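Local coordinates for protein GH5 (PDB 4YHE) that probably hydrolyses beta-1,4-glucosidic bonds in cellulose as a family 5 endoglucanase built on a parallel beta/alpha barrel, at residues 247-252 and 311-316; 274-279 and 291-296. All blocks are in the same frame, centred on the assembly; numbering follows the deposited sequence.

Interaction 1 (247-252 and 311-316); sequences DYAGSA and LYYFRY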
# COMPACT_ATOMS: atom_id res chain seq x y z
N ASP A 247 -14.65 -7.30 -8.12
CA ASP A 247 -15.77 -6.87 -8.97
C ASP A 247 -16.86 -6.03 -8.22
O ASP A 247 -17.81 -5.51 -8.84
CB ASP A 247 -16.34 -8.05 -9.72
CG ASP A 247 -15.46 -8.46 -10.91
OD1 ASP A 247 -14.72 -7.61 -11.43
OD2 ASP A 247 -15.51 -9.66 -11.25
N TYR A 248 -16.68 -5.89 -6.92
CA TYR A 248 -17.36 -4.84 -6.15
C TYR A 248 -16.51 -3.59 -5.98
O TYR A 248 -16.91 -2.49 -6.40
CB TYR A 248 -17.79 -5.36 -4.77
CG TYR A 248 -18.31 -4.20 -3.95
CD1 TYR A 248 -19.50 -3.57 -4.30
CD2 TYR A 248 -17.55 -3.67 -2.93
CE1 TYR A 248 -19.94 -2.45 -3.59
CE2 TYR A 248 -17.97 -2.56 -2.21
CZ TYR A 248 -19.15 -1.93 -2.56
OH TYR A 248 -19.58 -0.80 -1.84
N ALA A 249 -15.34 -3.73 -5.35
CA ALA A 249 -14.52 -2.59 -4.94
C ALA A 249 -13.76 -1.88 -6.04
O ALA A 249 -13.59 -0.65 -5.99
CB ALA A 249 -13.54 -3.00 -3.86
N GLY A 250 -13.31 -2.64 -7.04
CA GLY A 250 -12.43 -2.12 -8.05
C GLY A 250 -13.07 -1.88 -9.40
O GLY A 250 -13.06 -0.75 -9.89
N SER A 251 -13.64 -2.92 -10.00
CA SER A 251 -14.29 -2.76 -11.32
C SER A 251 -15.68 -2.21 -11.20
O SER A 251 -16.19 -1.66 -12.15
CB SER A 251 -14.32 -4.06 -12.11
OG SER A 251 -15.18 -4.98 -11.48
N ALA A 252 -16.32 -2.36 -10.03
CA ALA A 252 -17.70 -1.94 -9.81
C ALA A 252 -18.70 -2.53 -10.80
O ALA A 252 -19.65 -1.86 -11.20
CB ALA A 252 -17.80 -0.42 -9.85
N LEU A 311 -19.77 2.91 2.16
CA LEU A 311 -19.48 3.36 3.52
C LEU A 311 -19.57 2.21 4.50
O LEU A 311 -18.72 2.10 5.37
CB LEU A 311 -20.41 4.52 3.94
CG LEU A 311 -20.41 5.77 3.08
CD1 LEU A 311 -21.24 6.89 3.72
CD2 LEU A 311 -18.99 6.28 2.89
N TYR A 312 -20.59 1.36 4.34
CA TYR A 312 -20.74 0.12 5.11
C TYR A 312 -19.51 -0.76 4.95
O TYR A 312 -18.96 -1.24 5.90
CB TYR A 312 -22.01 -0.66 4.70
CG TYR A 312 -22.10 -2.02 5.31
CD1 TYR A 312 -22.35 -2.17 6.68
CD2 TYR A 312 -21.93 -3.18 4.54
CE1 TYR A 312 -22.40 -3.42 7.26
CE2 TYR A 312 -22.03 -4.43 5.12
CZ TYR A 312 -22.26 -4.54 6.49
OH TYR A 312 -22.34 -5.75 7.10
N TYR A 313 -19.07 -0.96 3.71
CA TYR A 313 -17.84 -1.71 3.48
C TYR A 313 -16.65 -1.16 4.27
O TYR A 313 -15.97 -1.92 4.94
CB TYR A 313 -17.60 -1.73 1.98
CG TYR A 313 -16.32 -2.32 1.48
CD1 TYR A 313 -16.19 -3.70 1.27
CD2 TYR A 313 -15.27 -1.51 1.10
CE1 TYR A 313 -15.03 -4.23 0.72
CE2 TYR A 313 -14.11 -2.03 0.55
CZ TYR A 313 -13.99 -3.39 0.37
OH TYR A 313 -12.85 -3.90 -0.18
N PHE A 314 -16.44 0.16 4.25
CA PHE A 314 -15.36 0.75 4.97
C PHE A 314 -15.54 0.55 6.49
O PHE A 314 -14.62 0.17 7.17
CB PHE A 314 -15.25 2.26 4.64
CG PHE A 314 -14.79 2.58 3.21
CD1 PHE A 314 -13.97 1.74 2.50
CD2 PHE A 314 -15.18 3.75 2.62
CE1 PHE A 314 -13.56 2.06 1.21
CE2 PHE A 314 -14.76 4.11 1.35
CZ PHE A 314 -13.94 3.26 0.64
N ARG A 315 -16.72 0.83 7.02
CA ARG A 315 -16.90 0.65 8.45
C ARG A 315 -16.58 -0.77 8.86
O ARG A 315 -15.82 -1.00 9.79
CB ARG A 315 -18.31 0.99 8.87
CG ARG A 315 -18.66 2.44 8.77
CD ARG A 315 -19.90 2.73 9.63
NE ARG A 315 -21.09 1.99 9.17
CZ ARG A 315 -21.83 2.30 8.11
NH1 ARG A 315 -21.53 3.36 7.36
NH2 ARG A 315 -22.89 1.55 7.80
N TYR A 316 -17.15 -1.72 8.15
CA TYR A 316 -16.98 -3.13 8.52
C TYR A 316 -15.52 -3.59 8.42
O TYR A 316 -14.97 -4.13 9.38
CB TYR A 316 -17.88 -4.00 7.65
CG TYR A 316 -18.04 -5.41 8.16
CD1 TYR A 316 -19.04 -5.73 9.08
CD2 TYR A 316 -17.18 -6.43 7.74
CE1 TYR A 316 -19.14 -7.00 9.60
CE2 TYR A 316 -17.31 -7.73 8.24
CZ TYR A 316 -18.31 -8.01 9.16
OH TYR A 316 -18.48 -9.28 9.65
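Tyr248 and Ala249, at the end of helix 246-249, meet helix 304-323 through a single residue, Tyr313. In the beta/alpha barrel that helix lies between strands 291-296 and 327-332 and the short one just after strand 236-242, so the contact joins a barrel helix to the segment following a barrel strand. The Tyr313 ring stands out from its helix with CG trans to the backbone N (chi1 174°) and reaches the short helix. Tyr248 approaches one face of it edge-on: the centroids of the two rings are 5.5 Å apart and their planes make 63°, a T-shaped stack. Its point of contact is off-centre, because Tyr248 CE2 lies 4.0 Å from Tyr313 CG and 4.1 Å from Tyr313 CD1, over the rim near the root of the ring. At the far end of the Tyr313 ring the methyl of Ala249 takes over, with CB 3.9 Å from Tyr313 OH. That hydroxyl is hydrogen-bonded to the carbonyl of Asp244, which ties the buried end of the ring to the chain just ahead of helix 246-249. Next along the helix, Phe314 brings CE1 to the edge of the Tyr313 ring, in its plane. Trp257 meets both tyrosines, edge-to-face with Tyr313, while Arg301 makes a cation-pi contact with Tyr248. With no hydrogen bond between the two segments, their cohesion is aromatic and apolar, and the Tyr313 hydroxyl is satisfied outside both.

Interaction 2 (274-279 and 291-296); sequences VGMLNR and VYFGEF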
# COMPACT_ATOMS: atom_id res chain seq x y z
N VAL A 274 -13.23 -11.14 6.34
CA VAL A 274 -12.71 -11.48 7.65
C VAL A 274 -11.80 -12.68 7.65
O VAL A 274 -10.77 -12.69 8.35
CB VAL A 274 -13.87 -11.63 8.68
CG1 VAL A 274 -13.34 -12.14 9.99
CG2 VAL A 274 -14.58 -10.28 8.86
N GLY A 275 -12.11 -13.67 6.80
CA GLY A 275 -11.27 -14.86 6.70
C GLY A 275 -9.86 -14.46 6.28
O GLY A 275 -8.87 -14.94 6.83
N MET A 276 -9.78 -13.57 5.29
CA MET A 276 -8.51 -13.13 4.77
C MET A 276 -7.74 -12.42 5.87
O MET A 276 -6.55 -12.65 6.07
CB MET A 276 -8.72 -12.21 3.58
CG MET A 276 -7.43 -11.65 3.02
SD MET A 276 -7.06 -10.06 3.79
CE MET A 276 -8.27 -9.08 2.87
N LEU A 277 -8.44 -11.59 6.63
CA LEU A 277 -7.79 -10.89 7.72
C LEU A 277 -7.32 -11.86 8.78
O LEU A 277 -6.26 -11.66 9.36
CB LEU A 277 -8.73 -9.84 8.32
CG LEU A 277 -9.15 -8.66 7.41
CD1 LEU A 277 -10.22 -7.83 8.09
CD2 LEU A 277 -7.95 -7.80 7.02
N ASN A 278 -8.12 -12.89 9.06
CA ASN A 278 -7.74 -13.90 10.04
C ASN A 278 -6.46 -14.61 9.69
O ASN A 278 -5.63 -14.88 10.56
CB ASN A 278 -8.87 -14.91 10.23
CG ASN A 278 -9.99 -14.38 11.11
OD1 ASN A 278 -9.76 -13.49 11.92
ND2 ASN A 278 -11.21 -14.88 10.92
N ARG A 279 -6.26 -14.89 8.41
CA ARG A 279 -5.01 -15.52 7.98
C ARG A 279 -3.78 -14.65 8.26
O ARG A 279 -2.77 -15.13 8.70
CB ARG A 279 -5.14 -15.98 6.53
CG ARG A 279 -6.17 -17.11 6.45
CD ARG A 279 -6.20 -17.82 5.11
NE ARG A 279 -6.79 -17.01 4.06
CZ ARG A 279 -8.09 -16.85 3.83
NH1 ARG A 279 -9.01 -17.40 4.59
NH2 ARG A 279 -8.47 -16.11 2.79
N VAL A 291 1.42 -6.09 10.47
CA VAL A 291 0.87 -6.14 9.12
C VAL A 291 0.16 -4.82 8.86
O VAL A 291 -0.55 -4.32 9.70
CB VAL A 291 -0.18 -7.26 8.94
CG1 VAL A 291 -0.70 -7.30 7.51
CG2 VAL A 291 0.39 -8.59 9.36
N TYR A 292 0.34 -4.28 7.66
CA TYR A 292 -0.39 -3.10 7.25
C TYR A 292 -0.83 -3.30 5.81
O TYR A 292 -0.13 -3.93 5.02
CB TYR A 292 0.40 -1.81 7.41
CG TYR A 292 1.57 -1.64 6.44
CD1 TYR A 292 2.80 -2.23 6.69
CD2 TYR A 292 1.42 -0.87 5.28
CE1 TYR A 292 3.87 -2.07 5.81
CE2 TYR A 292 2.48 -0.72 4.39
CZ TYR A 292 3.70 -1.30 4.66
OH TYR A 292 4.74 -1.14 3.82
N PHE A 293 -2.01 -2.77 5.53
CA PHE A 293 -2.49 -2.60 4.18
C PHE A 293 -1.87 -1.33 3.61
O PHE A 293 -2.30 -0.22 3.91
CB PHE A 293 -4.03 -2.65 4.11
CG PHE A 293 -4.59 -4.04 4.26
CD1 PHE A 293 -4.88 -4.55 5.52
CD2 PHE A 293 -4.79 -4.86 3.14
CE1 PHE A 293 -5.37 -5.84 5.66
CE2 PHE A 293 -5.23 -6.17 3.28
CZ PHE A 293 -5.53 -6.67 4.55
N GLY A 294 -0.86 -1.51 2.75
CA GLY A 294 -0.29 -0.41 1.98
C GLY A 294 -1.32 0.29 1.12
O GLY A 294 -1.21 1.49 0.88
N GLU A 295 -2.29 -0.48 0.63
CA GLU A 295 -3.42 0.01 -0.13
C GLU A 295 -4.65 -0.76 0.17
O GLU A 295 -4.61 -2.00 0.24
CB GLU A 295 -3.17 -0.14 -1.64
CG GLU A 295 -1.99 0.62 -2.14
CD GLU A 295 -1.68 0.38 -3.63
OE1 GLU A 295 -2.58 -0.04 -4.37
OE2 GLU A 295 -0.53 0.63 -4.00
N PHE A 296 -5.76 -0.05 0.39
CA PHE A 296 -7.09 -0.66 0.32
C PHE A 296 -8.05 0.36 -0.21
O PHE A 296 -7.78 1.55 -0.21
CB PHE A 296 -7.57 -1.23 1.69
CG PHE A 296 -8.13 -0.17 2.61
CD1 PHE A 296 -7.26 0.69 3.27
CD2 PHE A 296 -9.49 0.00 2.77
CE1 PHE A 296 -7.75 1.69 4.13
CE2 PHE A 296 -10.01 1.00 3.62
CZ PHE A 296 -9.12 1.85 4.30
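The helical hydrogen bond from Asn278 N to Val274 O, 2.8 Å long, spans the turn that holds Met276 and Leu277 against the ring of Phe293. Phe293 points from strand 291-296 toward helix 270-285, and both helix side chains meet the far end of its ring. Met276 arrives from the opposite direction, its chain bent at chi2 (-92°) and again at chi3. The bends place SD at the ring edge, 3.8 Å from Phe293 CZ and 86° off the ring normal, which makes this an in-plane Met-aromatic contact. Leu277 comes in obliquely with one methyl: its CD2 is 3.5 Å from Phe293 CE1 and 3.6 Å from Phe293 CZ, a close fit. Val240 and Ala328, from the two neighbouring strands, also touch Phe293, and Leu277 reaches on to Ala320 of helix 304-323. Strands 236-242 and 291-296 are parallel neighbours joined through helix 270-285, so the contact lies within a right-handed beta-alpha-beta crossover of the barrel wall. No polar group crosses between the segments; a sulfur beside the ring's C-H rim, where the ring is slightly positive, probably adds a modest electrostatic attraction to dispersion.

In the fold
Both contacts are buried and free of polar bonds across their segments, but they occupy different shells. Interaction 2 is the more central, about 11 Å from its centre to that of the chain, and seals a helix onto the barrel wall; interaction 1, about 17 Å out, joins two helices, one of them a short helix following strand 236-242. Interaction 1 depends on an edge-to-face ring pair, interaction 2 on a methyl and a sulfur at one ring. Helix 304-323 links them: it follows strand 291-296 in the chain, and its Tyr316 CE2 packs 3.8 Å from Val274 CG2, while Phe314 CD1 lies 4.2 Å from Phe296 CE2. These apolar touches make the contacts neighbours, through residues flanking them.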